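Local structure of outer membrane usher protein PapC (Escherichia coli, 3L48) at residues L10-R15 with L80-T85; S27-K32 with S57-G62; G53-V58 with Q67-E72. The protein exports and assembles pilus subunits across the outer membrane as an usher, represented here by its isolated C-terminal domain. One frame throughout, in Å; residues are numbered along the deposited sequence.

Interaction 1: L10-R15 with L80-T85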
ATOM      1  N   LEU A  10      -6.601  -2.587   6.377  1.00 18.01           N
ATOM      2  CA  LEU A  10      -6.897  -1.347   5.671  1.00 19.49           C
ATOM      3  C   LEU A  10      -7.397  -1.594   4.259  1.00 15.74           C
ATOM      4  O   LEU A  10      -6.915  -2.485   3.566  1.00 17.25           O
ATOM      5  CB  LEU A  10      -5.657  -0.455   5.622  1.00 22.35           C
ATOM      6  CG  LEU A  10      -5.073  -0.067   6.978  1.00 23.16           C
ATOM      7  CD1 LEU A  10      -3.989   0.983   6.794  1.00 24.34           C
ATOM      8  CD2 LEU A  10      -6.174   0.439   7.898  1.00 21.54           C
ATOM      9  N   PHE A  11      -8.377  -0.802   3.843  1.00 14.76           N
ATOM     10  CA  PHE A  11      -8.817  -0.786   2.456  1.00 11.75           C
ATOM     11  C   PHE A  11      -8.101   0.370   1.770  1.00 18.38           C
ATOM     12  O   PHE A  11      -8.539   1.519   1.849  1.00 18.32           O
ATOM     13  CB  PHE A  11     -10.332  -0.603   2.368  1.00 14.33           C
ATOM     14  CG  PHE A  11     -11.115  -1.595   3.186  1.00 15.99           C
ATOM     15  CD1 PHE A  11     -10.946  -2.958   3.001  1.00 16.02           C
ATOM     16  CD2 PHE A  11     -12.028  -1.164   4.135  1.00 18.43           C
ATOM     17  CE1 PHE A  11     -11.671  -3.877   3.753  1.00 16.84           C
ATOM     18  CE2 PHE A  11     -12.758  -2.076   4.888  1.00 19.31           C
ATOM     19  CZ  PHE A  11     -12.579  -3.436   4.696  1.00 18.80           C
ATOM     20  N   ALA A  12      -6.990   0.065   1.110  1.00 16.40           N
ATOM     21  CA  ALA A  12      -6.116   1.109   0.583  1.00 17.65           C
ATOM     22  C   ALA A  12      -6.409   1.461  -0.870  1.00 20.50           C
ATOM     23  O   ALA A  12      -6.433   0.592  -1.744  1.00 20.91           O
ATOM     24  CB  ALA A  12      -4.652   0.712   0.747  1.00 16.50           C
ATOM     25  N   ILE A  13      -6.641   2.745  -1.116  1.00 16.78           N
ATOM     26  CA  ILE A  13      -6.754   3.252  -2.474  1.00 14.56           C
ATOM     27  C   ILE A  13      -5.395   3.818  -2.869  1.00 15.73           C
ATOM     28  O   ILE A  13      -4.997   4.890  -2.411  1.00 18.84           O
ATOM     29  CB  ILE A  13      -7.836   4.343  -2.590  1.00 18.37           C
ATOM     30  CG1 ILE A  13      -9.159   3.852  -1.993  1.00 21.26           C
ATOM     31  CG2 ILE A  13      -8.026   4.761  -4.048  1.00 16.65           C
ATOM     32  CD1 ILE A  13      -9.681   2.580  -2.626  1.00 20.54           C
ATOM     33  N   LEU A  14      -4.677   3.080  -3.705  1.00 13.12           N
ATOM     34  CA  LEU A  14      -3.314   3.442  -4.073  1.00 14.10           C
ATOM     35  C   LEU A  14      -3.245   4.244  -5.370  1.00 14.94           C
ATOM     36  O   LEU A  14      -3.797   3.839  -6.395  1.00 17.83           O
ATOM     37  CB  LEU A  14      -2.461   2.184  -4.227  1.00 15.57           C
ATOM     38  CG  LEU A  14      -2.343   1.229  -3.039  1.00 21.98           C
ATOM     39  CD1 LEU A  14      -1.701  -0.075  -3.485  1.00 21.46           C
ATOM     40  CD2 LEU A  14      -1.536   1.865  -1.929  1.00 26.94           C
ATOM     41  N   ARG A  15      -2.569   5.386  -5.321  0.51 15.45           N
ATOM     42  CA  ARG A  15      -2.276   6.155  -6.525  0.51 17.56           C
ATOM     43  C   ARG A  15      -0.887   6.770  -6.420  0.51 17.87           C
ATOM     44  O   ARG A  15      -0.492   7.245  -5.355  0.51 17.89           O
ATOM     45  CB  ARG A  15      -3.324   7.249  -6.763  0.51 19.04           C
ATOM     46  CG  ARG A  15      -4.749   6.734  -6.910  0.51 22.56           C
ATOM     47  CD  ARG A  15      -5.602   7.685  -7.739  0.51 22.03           C
ATOM     48  NE  ARG A  15      -5.296   7.591  -9.164  0.51 20.04           N
ATOM     49  CZ  ARG A  15      -6.172   7.242 -10.099  0.51 16.72           C
ATOM     50  NH1 ARG A  15      -7.423   6.959  -9.772  0.51 16.63           N
ATOM     51  NH2 ARG A  15      -5.797   7.182 -11.367  0.51  8.83           N
ATOM     52  N   LEU A  80      -8.670   4.335   2.995  1.00 19.20           N
ATOM     53  CA  LEU A  80      -7.908   5.569   2.874  1.00 19.95           C
ATOM     54  C   LEU A  80      -7.022   5.612   1.632  1.00 19.06           C
ATOM     55  O   LEU A  80      -6.551   4.582   1.145  1.00 14.49           O
ATOM     56  CB  LEU A  80      -7.082   5.831   4.136  1.00 22.38           C
ATOM     57  CG  LEU A  80      -5.769   5.068   4.308  1.00 25.10           C
ATOM     58  CD1 LEU A  80      -5.113   5.460   5.625  1.00 28.74           C
ATOM     59  CD2 LEU A  80      -5.991   3.566   4.248  1.00 23.25           C
ATOM     60  N   LEU A  81      -6.822   6.823   1.126  1.00 14.65           N
ATOM     61  CA  LEU A  81      -5.906   7.076   0.026  1.00 13.47           C
ATOM     62  C   LEU A  81      -4.477   6.927   0.522  1.00 17.95           C
ATOM     63  O   LEU A  81      -4.107   7.507   1.544  1.00 23.17           O
ATOM     64  CB  LEU A  81      -6.111   8.498  -0.506  1.00 11.61           C
ATOM     65  CG  LEU A  81      -5.196   8.976  -1.636  1.00 17.82           C
ATOM     66  CD1 LEU A  81      -5.558   8.292  -2.946  1.00 14.51           C
ATOM     67  CD2 LEU A  81      -5.261  10.499  -1.784  1.00 22.08           C
ATOM     68  N   LEU A  82      -3.677   6.143  -0.193  1.00 15.56           N
ATOM     69  CA  LEU A  82      -2.248   6.069   0.092  1.00 18.60           C
ATOM     70  C   LEU A  82      -1.444   6.530  -1.124  1.00 18.70           C
ATOM     71  O   LEU A  82      -1.213   5.757  -2.053  1.00 16.06           O
ATOM     72  CB  LEU A  82      -1.840   4.649   0.496  1.00 21.79           C
ATOM     73  CG  LEU A  82      -2.464   4.101   1.784  1.00 23.34           C
ATOM     74  CD1 LEU A  82      -1.892   2.734   2.107  1.00 24.87           C
ATOM     75  CD2 LEU A  82      -2.234   5.056   2.947  1.00 20.54           C
ATOM     76  N   PRO A  83      -1.038   7.807  -1.131  1.00 19.98           N
ATOM     77  CA  PRO A  83      -0.203   8.315  -2.223  1.00 21.22           C
ATOM     78  C   PRO A  83       1.099   7.533  -2.295  1.00 24.85           C
ATOM     79  O   PRO A  83       1.859   7.503  -1.328  1.00 28.93           O
ATOM     80  CB  PRO A  83       0.076   9.765  -1.810  1.00 19.90           C
ATOM     81  CG  PRO A  83      -1.068  10.129  -0.927  1.00 20.44           C
ATOM     82  CD  PRO A  83      -1.410   8.867  -0.178  1.00 18.62           C
ATOM     83  N   CYS A  84       1.358   6.901  -3.435  0.51 25.33           N
ATOM     84  CA  CYS A  84       2.571   6.105  -3.597  0.51 27.15           C
ATOM     85  C   CYS A  84       3.671   6.895  -4.305  0.51 28.53           C
ATOM     86  O   CYS A  84       3.566   7.206  -5.491  0.51 29.81           O
ATOM     87  CB  CYS A  84       2.272   4.808  -4.351  0.51 27.60           C
ATOM     88  SG  CYS A  84       3.506   3.512  -4.092  0.51 35.68           S
ATOM     89  N   THR A  85       4.728   7.211  -3.562  1.00 27.14           N
ATOM     90  CA  THR A  85       5.814   8.029  -4.076  1.00 30.82           C
ATOM     91  C   THR A  85       7.070   7.198  -4.296  1.00 35.80           C
ATOM     92  O   THR A  85       7.529   6.503  -3.387  1.00 32.64           O
ATOM     93  CB  THR A  85       6.123   9.206  -3.132  1.00 34.84           C
ATOM     94  OG1 THR A  85       6.506   8.701  -1.848  1.00 42.84           O
ATOM     95  CG2 THR A  85       4.896  10.086  -2.971  1.00 29.83           C
TER

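Interaction 2: S27-K32 with S57-G62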
ATOM      1  N   SER A  27       2.542  -6.380  -5.375  1.00 19.65           N
ATOM      2  CA  SER A  27       2.519  -6.755  -3.965  1.00 23.77           C
ATOM      3  C   SER A  27       2.821  -5.564  -3.062  1.00 21.96           C
ATOM      4  O   SER A  27       3.554  -4.653  -3.441  1.00 19.19           O
ATOM      5  CB  SER A  27       3.508  -7.887  -3.685  1.00 23.48           C
ATOM      6  OG  SER A  27       4.835  -7.459  -3.917  1.00 31.83           O
ATOM      7  N   VAL A  28       2.251  -5.582  -1.864  1.00 21.21           N
ATOM      8  CA  VAL A  28       2.486  -4.535  -0.880  1.00 22.03           C
ATOM      9  C   VAL A  28       3.150  -5.158   0.341  1.00 25.92           C
ATOM     10  O   VAL A  28       2.621  -6.101   0.932  1.00 23.43           O
ATOM     11  CB  VAL A  28       1.173  -3.860  -0.451  1.00 20.62           C
ATOM     12  CG1 VAL A  28       1.463  -2.658   0.431  1.00 19.15           C
ATOM     13  CG2 VAL A  28       0.375  -3.440  -1.674  1.00 20.02           C
ATOM     14  N   THR A  29       4.309  -4.634   0.717  1.00 26.16           N
ATOM     15  CA  THR A  29       5.094  -5.232   1.788  1.00 28.12           C
ATOM     16  C   THR A  29       5.404  -4.230   2.888  1.00 33.79           C
ATOM     17  O   THR A  29       5.561  -3.034   2.632  1.00 32.01           O
ATOM     18  CB  THR A  29       6.417  -5.816   1.258  1.00 30.33           C
ATOM     19  OG1 THR A  29       7.145  -4.794   0.571  1.00 27.30           O
ATOM     20  CG2 THR A  29       6.149  -6.970   0.301  1.00 32.31           C
ATOM     21  N   SER A  30       5.493  -4.733   4.115  1.00 37.80           N
ATOM     22  CA  SER A  30       5.791  -3.903   5.275  1.00 40.05           C
ATOM     23  C   SER A  30       7.280  -3.603   5.349  1.00 43.57           C
ATOM     24  O   SER A  30       8.077  -4.189   4.614  1.00 42.11           O
ATOM     25  CB  SER A  30       5.342  -4.604   6.559  1.00 38.83           C
ATOM     26  OG  SER A  30       6.084  -5.795   6.769  1.00 39.07           O
ATOM     27  N   GLU A  31       7.650  -2.682   6.234  1.00 50.79           N
ATOM     28  CA  GLU A  31       9.055  -2.386   6.477  1.00 59.03           C
ATOM     29  C   GLU A  31       9.789  -3.690   6.758  1.00 63.33           C
ATOM     30  O   GLU A  31      10.902  -3.910   6.276  1.00 64.61           O
ATOM     31  CB  GLU A  31       9.209  -1.447   7.673  1.00 62.86           C
ATOM     32  CG  GLU A  31       8.438  -0.143   7.560  1.00 64.34           C
ATOM     33  CD  GLU A  31       8.591   0.730   8.792  1.00 65.29           C
ATOM     34  OE1 GLU A  31       8.756   0.174   9.900  1.00 70.15           O
ATOM     35  OE2 GLU A  31       8.541   1.970   8.656  1.00 60.29           O
ATOM     36  N   LYS A  32       9.147  -4.554   7.539  1.00 64.99           N
ATOM     37  CA  LYS A  32       9.733  -5.824   7.949  1.00 65.10           C
ATOM     38  C   LYS A  32       9.923  -6.771   6.766  1.00 61.78           C
ATOM     39  O   LYS A  32      10.717  -7.708   6.833  1.00 64.21           O
ATOM     40  CB  LYS A  32       8.859  -6.485   9.017  1.00 66.80           C
ATOM     41  CG  LYS A  32       8.458  -5.555  10.156  1.00 67.01           C
ATOM     42  N   SER A  57       6.120  -0.690   0.999  1.00 27.60           N
ATOM     43  CA  SER A  57       6.628  -0.604  -0.360  1.00 29.20           C
ATOM     44  C   SER A  57       5.709  -1.377  -1.299  1.00 26.86           C
ATOM     45  O   SER A  57       5.199  -2.443  -0.951  1.00 26.36           O
ATOM     46  CB  SER A  57       8.065  -1.124  -0.448  1.00 33.69           C
ATOM     47  OG  SER A  57       8.097  -2.536  -0.389  1.00 43.36           O
ATOM     48  N   VAL A  58       5.484  -0.819  -2.482  1.00 24.03           N
ATOM     49  CA  VAL A  58       4.658  -1.463  -3.490  1.00 22.72           C
ATOM     50  C   VAL A  58       5.556  -2.005  -4.589  1.00 25.00           C
ATOM     51  O   VAL A  58       6.309  -1.260  -5.214  1.00 23.09           O
ATOM     52  CB  VAL A  58       3.639  -0.481  -4.082  1.00 20.51           C
ATOM     53  CG1 VAL A  58       2.758  -1.180  -5.104  1.00 19.92           C
ATOM     54  CG2 VAL A  58       2.799   0.121  -2.966  1.00 17.66           C
ATOM     55  N   ASN A  59       5.480  -3.310  -4.822  1.00 23.84           N
ATOM     56  CA  ASN A  59       6.408  -3.962  -5.733  1.00 26.24           C
ATOM     57  C   ASN A  59       5.748  -4.513  -6.987  1.00 24.76           C
ATOM     58  O   ASN A  59       4.672  -5.109  -6.926  1.00 21.72           O
ATOM     59  CB  ASN A  59       7.142  -5.093  -5.009  1.00 31.28           C
ATOM     60  CG  ASN A  59       7.462  -4.749  -3.570  1.00 34.52           C
ATOM     61  OD1 ASN A  59       6.768  -5.182  -2.645  1.00 39.47           O
ATOM     62  ND2 ASN A  59       8.511  -3.959  -3.370  1.00 31.30           N
ATOM     63  N   TRP A  60       6.400  -4.293  -8.125  1.00 23.56           N
ATOM     64  CA  TRP A  60       6.086  -5.015  -9.352  1.00 28.97           C
ATOM     65  C   TRP A  60       7.281  -4.981 -10.300  1.00 35.20           C
ATOM     66  O   TRP A  60       8.177  -4.153 -10.143  1.00 33.37           O
ATOM     67  CB  TRP A  60       4.804  -4.497 -10.020  1.00 25.81           C
ATOM     68  CG  TRP A  60       4.888  -3.139 -10.643  1.00 17.61           C
ATOM     69  CD1 TRP A  60       5.277  -2.840 -11.920  1.00 22.59           C
ATOM     70  CD2 TRP A  60       4.530  -1.892 -10.029  1.00 20.27           C
ATOM     71  NE1 TRP A  60       5.197  -1.481 -12.131  1.00 21.02           N
ATOM     72  CE2 TRP A  60       4.745  -0.880 -10.993  1.00 18.20           C
ATOM     73  CE3 TRP A  60       4.054  -1.537  -8.763  1.00 21.05           C
ATOM     74  CZ2 TRP A  60       4.503   0.467 -10.718  1.00 20.97           C
ATOM     75  CZ3 TRP A  60       3.818  -0.201  -8.497  1.00 21.03           C
ATOM     76  CH2 TRP A  60       4.041   0.785  -9.471  1.00 23.36           C
ATOM     77  N   ASP A  61       7.295  -5.892 -11.267  1.00 36.13           N
ATOM     78  CA  ASP A  61       8.426  -6.034 -12.179  1.00 40.00           C
ATOM     79  C   ASP A  61       9.716  -6.241 -11.396  1.00 40.45           C
ATOM     80  O   ASP A  61      10.736  -5.612 -11.677  1.00 39.47           O
ATOM     81  CB  ASP A  61       8.539  -4.820 -13.105  1.00 46.30           C
ATOM     82  CG  ASP A  61       7.403  -4.749 -14.112  1.00 56.28           C
ATOM     83  OD1 ASP A  61       6.677  -5.756 -14.259  1.00 57.49           O
ATOM     84  OD2 ASP A  61       7.238  -3.691 -14.758  1.00 61.92           O
ATOM     85  N   GLY A  62       9.651  -7.125 -10.403  1.00 41.58           N
ATOM     86  CA  GLY A  62      10.803  -7.487  -9.596  1.00 43.35           C
ATOM     87  C   GLY A  62      11.528  -6.309  -8.979  1.00 42.79           C
ATOM     88  O   GLY A  62      12.756  -6.298  -8.904  1.00 45.90           O
TER
HETATM   89  O   HOH W   1       9.732  -3.378   2.041  1.00 48.68           O

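Interaction 3: G53-V58 with Q67-E72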
ATOM      1  N   GLY A  53       1.538   4.099  10.909  1.00 30.46           N
ATOM      2  CA  GLY A  53       2.766   4.870  10.944  1.00 32.03           C
ATOM      3  C   GLY A  53       3.924   4.265  10.170  1.00 31.25           C
ATOM      4  O   GLY A  53       4.935   4.931   9.942  1.00 33.34           O
ATOM      5  N   GLU A  54       3.790   3.006   9.761  1.00 29.02           N
ATOM      6  CA  GLU A  54       4.879   2.333   9.061  1.00 29.35           C
ATOM      7  C   GLU A  54       4.956   2.733   7.591  1.00 29.52           C
ATOM      8  O   GLU A  54       4.031   3.336   7.047  1.00 27.00           O
ATOM      9  CB  GLU A  54       4.758   0.812   9.186  1.00 30.40           C
ATOM     10  CG  GLU A  54       3.691   0.192   8.303  1.00 33.23           C
ATOM     11  CD  GLU A  54       3.756  -1.325   8.296  1.00 38.62           C
ATOM     12  OE1 GLU A  54       4.879  -1.873   8.259  1.00 40.94           O
ATOM     13  OE2 GLU A  54       2.687  -1.971   8.317  1.00 38.05           O
ATOM     14  N   THR A  55       6.073   2.397   6.959  1.00 32.90           N
ATOM     15  CA  THR A  55       6.265   2.649   5.537  1.00 31.51           C
ATOM     16  C   THR A  55       6.131   1.351   4.753  1.00 32.34           C
ATOM     17  O   THR A  55       6.853   0.386   5.003  1.00 33.33           O
ATOM     18  CB  THR A  55       7.650   3.261   5.248  1.00 31.24           C
ATOM     19  OG1 THR A  55       7.769   4.518   5.924  1.00 34.46           O
ATOM     20  CG2 THR A  55       7.838   3.477   3.748  1.00 23.48           C
ATOM     21  N   LEU A  56       5.199   1.326   3.809  1.00 29.65           N
ATOM     22  CA  LEU A  56       5.009   0.150   2.976  1.00 28.55           C
ATOM     23  C   LEU A  56       5.642   0.382   1.616  1.00 29.57           C
ATOM     24  O   LEU A  56       5.705   1.513   1.134  1.00 30.20           O
ATOM     25  CB  LEU A  56       3.521  -0.161   2.809  1.00 28.72           C
ATOM     26  CG  LEU A  56       2.688  -0.331   4.083  1.00 30.87           C
ATOM     27  CD1 LEU A  56       1.276  -0.783   3.735  1.00 28.62           C
ATOM     28  CD2 LEU A  56       3.342  -1.318   5.038  1.00 30.02           C
ATOM     29  N   SER A  57       6.120  -0.690   0.999  1.00 27.60           N
ATOM     30  CA  SER A  57       6.628  -0.604  -0.360  1.00 29.20           C
ATOM     31  C   SER A  57       5.709  -1.377  -1.299  1.00 26.86           C
ATOM     32  O   SER A  57       5.199  -2.443  -0.951  1.00 26.36           O
ATOM     33  CB  SER A  57       8.065  -1.124  -0.448  1.00 33.69           C
ATOM     34  OG  SER A  57       8.097  -2.536  -0.389  1.00 43.36           O
ATOM     35  N   VAL A  58       5.484  -0.819  -2.482  1.00 24.03           N
ATOM     36  CA  VAL A  58       4.658  -1.463  -3.490  1.00 22.72           C
ATOM     37  C   VAL A  58       5.556  -2.005  -4.589  1.00 25.00           C
ATOM     38  O   VAL A  58       6.309  -1.260  -5.214  1.00 23.09           O
ATOM     39  CB  VAL A  58       3.639  -0.481  -4.082  1.00 20.51           C
ATOM     40  CG1 VAL A  58       2.758  -1.180  -5.104  1.00 19.92           C
ATOM     41  CG2 VAL A  58       2.799   0.121  -2.966  1.00 17.66           C
ATOM     42  N   GLN A  67       6.732   3.902  -2.476  1.00 27.01           N
ATOM     43  CA  GLN A  67       6.452   3.670  -1.069  1.00 26.71           C
ATOM     44  C   GLN A  67       5.342   4.577  -0.563  1.00 27.14           C
ATOM     45  O   GLN A  67       5.139   5.675  -1.083  1.00 22.62           O
ATOM     46  CB  GLN A  67       7.720   3.849  -0.231  1.00 29.42           C
ATOM     47  CG  GLN A  67       8.761   2.775  -0.492  1.00 33.39           C
ATOM     48  CD  GLN A  67       9.965   2.876   0.419  1.00 36.77           C
ATOM     49  OE1 GLN A  67      10.536   1.859   0.821  1.00 39.60           O
ATOM     50  NE2 GLN A  67      10.356   4.099   0.757  1.00 32.48           N
ATOM     51  N   VAL A  68       4.621   4.099   0.449  1.00 25.29           N
ATOM     52  CA  VAL A  68       3.543   4.856   1.063  1.00 25.49           C
ATOM     53  C   VAL A  68       3.780   4.957   2.563  1.00 26.37           C
ATOM     54  O   VAL A  68       4.389   4.078   3.164  1.00 29.52           O
ATOM     55  CB  VAL A  68       2.168   4.189   0.825  1.00 24.93           C
ATOM     56  CG1 VAL A  68       1.916   3.987  -0.664  1.00 22.84           C
ATOM     57  CG2 VAL A  68       2.095   2.869   1.559  1.00 24.25           C
ATOM     58  N   ASN A  69       3.304   6.044   3.157  1.00 28.38           N
ATOM     59  CA  ASN A  69       3.365   6.216   4.598  1.00 29.89           C
ATOM     60  C   ASN A  69       1.984   6.026   5.208  1.00 26.23           C
ATOM     61  O   ASN A  69       1.086   6.843   5.001  1.00 24.67           O
ATOM     62  CB  ASN A  69       3.917   7.600   4.953  1.00 34.97           C
ATOM     63  CG  ASN A  69       5.293   7.845   4.372  1.00 43.55           C
ATOM     64  OD1 ASN A  69       5.543   8.878   3.752  1.00 47.49           O
ATOM     65  ND2 ASN A  69       6.196   6.890   4.566  1.00 47.16           N
ATOM     66  N   VAL A  70       1.809   4.934   5.942  1.00 26.22           N
ATOM     67  CA  VAL A  70       0.534   4.670   6.593  1.00 25.10           C
ATOM     68  C   VAL A  70       0.332   5.665   7.725  1.00 28.49           C
ATOM     69  O   VAL A  70       1.137   5.718   8.654  1.00 31.42           O
ATOM     70  CB  VAL A  70       0.471   3.244   7.156  1.00 23.48           C
ATOM     71  CG1 VAL A  70      -0.870   3.002   7.835  1.00 20.12           C
ATOM     72  CG2 VAL A  70       0.703   2.227   6.046  1.00 23.24           C
ATOM     73  N   PRO A  71      -0.739   6.468   7.647  1.00 27.50           N
ATOM     74  CA  PRO A  71      -1.018   7.463   8.687  1.00 28.28           C
ATOM     75  C   PRO A  71      -1.015   6.839  10.083  1.00 31.74           C
ATOM     76  O   PRO A  71      -1.418   5.686  10.252  1.00 30.63           O
ATOM     77  CB  PRO A  71      -2.422   7.959   8.326  1.00 27.26           C
ATOM     78  CG  PRO A  71      -2.522   7.744   6.854  1.00 26.87           C
ATOM     79  CD  PRO A  71      -1.757   6.479   6.583  1.00 28.63           C
ATOM     80  N   GLU A  72      -0.550   7.598  11.069  1.00 34.73           N
ATOM     81  CA  GLU A  72      -0.491   7.124  12.444  1.00 39.62           C
ATOM     82  C   GLU A  72      -1.904   6.889  12.969  1.00 37.26           C
ATOM     83  O   GLU A  72      -2.106   6.157  13.940  1.00 37.20           O
ATOM     84  CB  GLU A  72       0.219   8.156  13.322  1.00 50.08           C
ATOM     85  CG  GLU A  72       1.063   7.560  14.433  1.00 60.83           C
ATOM     86  CD  GLU A  72       2.406   7.063  13.934  1.00 69.35           C
ATOM     87  OE1 GLU A  72       2.643   5.838  13.986  1.00 74.37           O
ATOM     88  OE2 GLU A  72       3.225   7.898  13.491  1.00 70.89           O
TER
HETATM   89  O   HOH W   2       4.832   7.587  10.842  1.00 41.31           O

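Interaction 1: L10-R15 with L80-T85
Ala12 pairs with Leu80 and Leu14 with Leu82 where strands 10-15 and 80-84 run parallel, their axes 4.6 Å apart at closest and 39° apart in direction. Ile13 is gripped at both polar backbone atoms: Ile13 N donates to Leu80 O at 2.9 Å, and Ile13 O receives Leu82 N. Phe11 O takes Leu80 N at one end, while Arg15 O takes Cys84 N over a short 2.7 Å at the other. Ala12, Leu14, Leu80 and Leu82 turn to one face. There Leu82 is held between two neighbours: its CD1 rests on Ala12 CB at 3.7 Å, and its CB receives Leu14 CD2 at the same separation of 3.7 Å. Leu80 reaches back toward the start of the other strand. Its chi1 of 79° sets CG between backbone N and carbonyl carbon, and from there CD2 meets Leu10 CD1 at 4.1 Å, the two leucines crossing obliquely. On the other face, which carries Ile13, Arg15, Leu81 and Pro83, contact is sparser. With CG opposite the backbone N (chi1 178°), Leu81 lays its CD1 beside Ile13 O at 3.5 Å, and the methyl lies near Ile13 CG2 as well. In the modelled conformer the guanidinium of Arg15 leads away from strand 80-84 and can bond Gly19 O. The leucine-rich face turns toward the second sheet of this Ig-like domain, where Leu82 touches Val68 and Cys84 forms the disulfide with Cys66. Direction and register are thus set by main-chain bonds between the first and last strands of the domain, whereas the side chains add apolar contact without polar specificity, and the covalent link ties strand 80-84 to the opposing sheet.

Interaction 2: S27-K32 with S57-G62
Thr29 and Ser57 face each other across two antiparallel strands, and their hydroxyls meet directly: Ser57 OG lies 2.6 Å from Thr29 OG1 in a hydrogen bond whose direction is unsettled. Both torsions favour the meeting, since chi1 of 56° in Thr29 and 75° in Ser57 sets each oxygen between backbone N and carbonyl carbon, on the same side of the sheet. The side chain of Asn59 crosses that of Thr29 at about a right angle and also closes on Ser27, its CB standing 3.5 Å from Ser27 OG. Replacing Asn59 with an alanine would probably open a gap beside Ser27 and Thr29, where the longer side chain now fills the space. Beneath this row of polar groups the backbones bond in pairs. Ser27 and Asn59 exchange two bonds, the straighter being Asn59 N to Ser27 O at 2.7 Å, with 174° at the hydrogen; Thr29 and Ser57 exchange two more. The non-hydrogen-bonded pair between them, Val28 and Val58, turns to the buried face, where their CG2 methyls only just meet at 4.5 Å. These are the two inner strands of the four-stranded antiparallel sheet in the domain's Ig-like, Greek-key sandwich, with Ser27, Thr29, Ser57 and Asn59 on one face and the buried valines on the other. A water lies beyond the hydroxyl pair, 3.0 Å from Ser57 OG, and donates to Ser30 O at 3.2 Å, bridging to the point where strand 27-29 gives way to a turn. Ser30 OG holds that turn by accepting from Arg34 N. Farther out, strand 35-38 flanks Val28 through backbone bonds to Leu36 and Gly37, and beyond Asn59 the ring of Trp60 packs on Pro22 and Pro23.

Interaction 3: G53-V58 with Q67-E72
Leu56 and Val68 exchange a pair of backbone hydrogen bonds, Leu56 N to Val68 O and Val68 N to Leu56 O, both 2.9 Å. Next along, Val70 N gives a bond of 3.0 Å to Glu54 O. The pairing then frays: Gly53 N makes a weak bond to Val70 O and a longer, weak one to Pro71 O. A water recloses this end by donating to Gly53 O at 2.8 Å and to Glu72 OE2 at 3.1 Å. Glu72 bends at chi2 (79°), bringing its carboxylate back over the glycine, with OE1 only 3.2 Å from Gly53 CA. A beta carbon on Gly53 would collide with that oxygen; at phi 98° and psi -12° it would also press on the preceding carbonyl oxygen, which by itself calls for glycine. Outside the backbone bonds, the face formed by Thr55, Ser57, Gln67 and Asn69 is mixed in character. Thr55 and Asn69 lie side by side and point the same way, while the extended Gln67 passes over Thr55 CG2 and sets its CG against Ser57 CB. The reverse face is apolar. Val68 CG2 touches Leu56 CB at 3.6 Å, and Val70 CG2 reaches Leu56 CG at 3.8 Å, so both valines pack along one leucine; Leu56 also touches Leu36 of strand 35-38. Together the segments form the open end of a beta hairpin, strands 55-59 and 64-69, in which strand 64-69 is the outermost member of the four-stranded sheet of an Ig-like sandwich.

In the fold
Strand 55-59 serves both interaction 2 and interaction 3, which share Ser57 and Val58 and lie with centres 11 Å apart; between them Glu31 OE2 probably bonds to Thr55 N at 3.0 Å. Interaction 1 belongs to the other sheet, yet it joins interaction 3 at an edge, where Gln67 N probably donates to Thr85 O at 2.9 Å and Leu80 CD1 packs on Pro71 CD at 3.6 Å. Interactions 1 and 2 fall on opposite sides of the domain's centre, their own centres 13 Å apart, but touch where one conformer of Cys84 tentatively packs SG on Val58 CG2 at 3.6 Å. A bound cobalt ion lies nearer interaction 2, about 6 Å from the side chain of Ser27.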